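Local coordinates for phosphodiesterase (Salpingoeca rosetta, PDB 7CJ3), which is a retinal-bearing membrane protein whose transmembrane domain belongs to the bacteriorhodopsin-like family of helical rhodopsins, at residues F236-V239 with E240-R244. Sequence-based numbering, arbitrary orientation.
Sequences FPLV and EFLRR. With RET (retinal), chain K.
Residues 236-239 and 240-244 meet as successive turns of one helix, 235-245, in a local contact whose first two residues, Phe236 and Pro237, line the retinal pocket. The helical register rests on four i to i+4 backbone bonds. In the first, Glu240 N reaches Phe236 O with an N-H...O angle of 169°. In the last, Arg243 N meets Val239 O at 3.0 Å, but the angle falls to 146°.

Leu238, on the surface, runs beside the partly exposed Leu242 and points the same way, their CD1 atoms 3.8 Å apart. Leu238 can reach forward because its CG stands anti to the backbone N (chi1 -171°).

A salt-bridge network of Glu240, Arg243 and Arg244 occupies another side. Arg243 NH2 makes a hydrogen-bonded salt bridge of 2.7 Å to Glu240 OE2, approaching on the syn side but out of the carboxylate plane; Arg244 NE supplies the long, weak arm, 3.5 Å from Glu240 OE1. Val239 CG1 sits over the centre of one face of the Arg243 guanidinium. NH1 of Arg243 pairs with Glu254 of helix 250-277, so this arginine is shared between two carboxylates, while the two arginines would be expected to keep Glu240 ionised.

Toward the ligand, the Phe236 ring lays a face against the polyene, with CD2 3.4 Å from retinal C11; Trp134 meets the same ring at a steep angle. Pro237 adds its CD, 3.7 Å from retinal C7, and its CB near the cyclohexene ring. An aromatic residue and a proline lining the retinal from one helix are consistent with the chromophore pocket of a bacteriorhodopsin-like helical bundle.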
loop_
_atom_site.group_PDB
_atom_site.type_symbol
_atom_site.label_atom_id
_atom_site.label_comp_id
_atom_site.label_asym_id
_atom_site.label_seq_id
_atom_site.Cartn_x
_atom_site.Cartn_y
_atom_site.Cartn_z
ATOM N N PHE B 236 4.117 13.437 12.404
ATOM C CA PHE B 236 5.267 12.911 13.203
ATOM C C PHE B 236 5.456 13.743 14.471
ATOM O O PHE B 236 5.365 13.192 15.564
ATOM C CB PHE B 236 6.515 12.788 12.333
ATOM C CG PHE B 236 6.247 12.004 11.080
ATOM C CD1 PHE B 236 6.007 10.639 11.150
ATOM C CD2 PHE B 236 6.165 12.638 9.856
ATOM C CE1 PHE B 236 5.742 9.916 10.005
ATOM C CE2 PHE B 236 5.886 11.911 8.714
ATOM C CZ PHE B 236 5.679 10.552 8.790
ATOM N N PRO B 237 5.660 15.081 14.379
ATOM C CA PRO B 237 5.805 15.908 15.572
ATOM C C PRO B 237 4.595 15.753 16.495
ATOM O O PRO B 237 4.792 15.740 17.695
ATOM C CB PRO B 237 5.922 17.342 15.051
ATOM C CG PRO B 237 5.496 17.294 13.596
ATOM C CD PRO B 237 5.742 15.871 13.141
ATOM N N LEU B 238 3.391 15.596 15.928
ATOM C CA LEU B 238 2.145 15.426 16.715
ATOM C C LEU B 238 2.207 14.093 17.466
ATOM O O LEU B 238 1.979 14.101 18.666
ATOM C CB LEU B 238 0.927 15.507 15.792
ATOM C CG LEU B 238 -0.443 15.558 16.494
ATOM C CD1 LEU B 238 -0.465 16.528 17.669
ATOM C CD2 LEU B 238 -1.542 15.963 15.529
ATOM N N VAL B 239 2.560 12.992 16.809
ATOM C CA VAL B 239 2.658 11.670 17.494
ATOM C C VAL B 239 3.660 11.762 18.649
ATOM O O VAL B 239 3.336 11.300 19.762
ATOM C CB VAL B 239 3.048 10.548 16.530
ATOM C CG1 VAL B 239 3.273 9.243 17.293
ATOM C CG2 VAL B 239 1.985 10.385 15.459
ATOM N N GLU B 240 4.829 12.344 18.395
ATOM C CA GLU B 240 5.921 12.422 19.394
ATOM C C GLU B 240 5.431 13.225 20.615
ATOM O O GLU B 240 5.542 12.717 21.747
ATOM C CB GLU B 240 7.198 12.965 18.741
ATOM C CG GLU B 240 8.464 12.189 19.132
ATOM C CD GLU B 240 8.332 10.720 19.526
ATOM O OE1 GLU B 240 8.144 10.419 20.734
ATOM O OE2 GLU B 240 8.374 9.858 18.615
ATOM N N PHE B 241 4.851 14.400 20.401
ATOM C CA PHE B 241 4.285 15.270 21.468
ATOM C C PHE B 241 3.306 14.503 22.358
ATOM O O PHE B 241 3.476 14.515 23.579
ATOM C CB PHE B 241 3.533 16.465 20.882
ATOM C CG PHE B 241 3.033 17.394 21.949
ATOM C CD1 PHE B 241 3.925 18.194 22.653
ATOM C CD2 PHE B 241 1.689 17.433 22.292
ATOM C CE1 PHE B 241 3.474 19.056 23.641
ATOM C CE2 PHE B 241 1.242 18.266 23.310
ATOM C CZ PHE B 241 2.138 19.082 23.975
ATOM N N LEU B 242 2.299 13.878 21.748
ATOM C CA LEU B 242 1.175 13.179 22.426
ATOM C C LEU B 242 1.663 11.937 23.175
ATOM O O LEU B 242 1.054 11.603 24.212
ATOM C CB LEU B 242 0.142 12.776 21.377
ATOM C CG LEU B 242 -0.727 13.922 20.859
ATOM C CD1 LEU B 242 -1.528 13.506 19.632
ATOM C CD2 LEU B 242 -1.655 14.411 21.955
ATOM N N ARG B 243 2.677 11.235 22.652
ATOM C CA ARG B 243 3.167 9.990 23.287
ATOM C C ARG B 243 4.079 10.351 24.471
ATOM O O ARG B 243 3.908 9.761 25.570
ATOM C CB ARG B 243 3.855 9.109 22.252
ATOM C CG ARG B 243 4.248 7.752 22.820
ATOM C CD ARG B 243 4.754 6.802 21.761
ATOM N NE ARG B 243 5.754 7.359 20.860
ATOM C CZ ARG B 243 6.035 6.904 19.639
ATOM N NH1 ARG B 243 5.395 5.869 19.126
ATOM N NH2 ARG B 243 6.959 7.525 18.925
ATOM N N ARG B 244 4.992 11.301 24.278
ATOM C CA ARG B 244 5.949 11.724 25.330
ATOM C C ARG B 244 5.208 12.239 26.574
ATOM O O ARG B 244 5.809 12.179 27.677
ATOM C CB ARG B 244 6.892 12.804 24.792
ATOM C CG ARG B 244 8.178 12.244 24.204
ATOM C CD ARG B 244 9.182 13.273 23.756
ATOM N NE ARG B 244 9.750 12.981 22.467
ATOM C CZ ARG B 244 10.897 13.483 21.989
ATOM N NH1 ARG B 244 11.628 14.327 22.701
ATOM N NH2 ARG B 244 11.326 13.114 20.791
HETATM C C1 RET K . 10.382 14.845 14.978
HETATM C C2 RET K . 10.963 15.314 16.313
HETATM C C3 RET K . 10.142 16.302 17.014
HETATM C C4 RET K . 9.883 17.511 16.142
HETATM C C5 RET K . 9.711 17.222 14.676
HETATM C C6 RET K . 9.810 15.983 14.137
HETATM C C7 RET K . 9.408 15.783 12.737
HETATM C C8 RET K . 9.549 14.652 11.939
HETATM C C9 RET K . 9.367 14.542 10.529
HETATM C C10 RET K . 9.592 13.335 9.820
HETATM C C11 RET K . 9.282 13.034 8.488
HETATM C C12 RET K . 9.385 11.829 7.802
HETATM C C13 RET K . 9.110 11.586 6.446
HETATM C C14 RET K . 9.360 10.344 5.890
HETATM C C15 RET K . 9.627 10.077 4.479
HETATM C C16 RET K . 11.563 14.170 14.257
HETATM C C17 RET K . 9.306 13.784 15.273
HETATM C C18 RET K . 9.422 18.484 13.890
HETATM C C19 RET K . 8.904 15.713 9.716
HETATM C C20 RET K . 8.518 12.700 5.639
#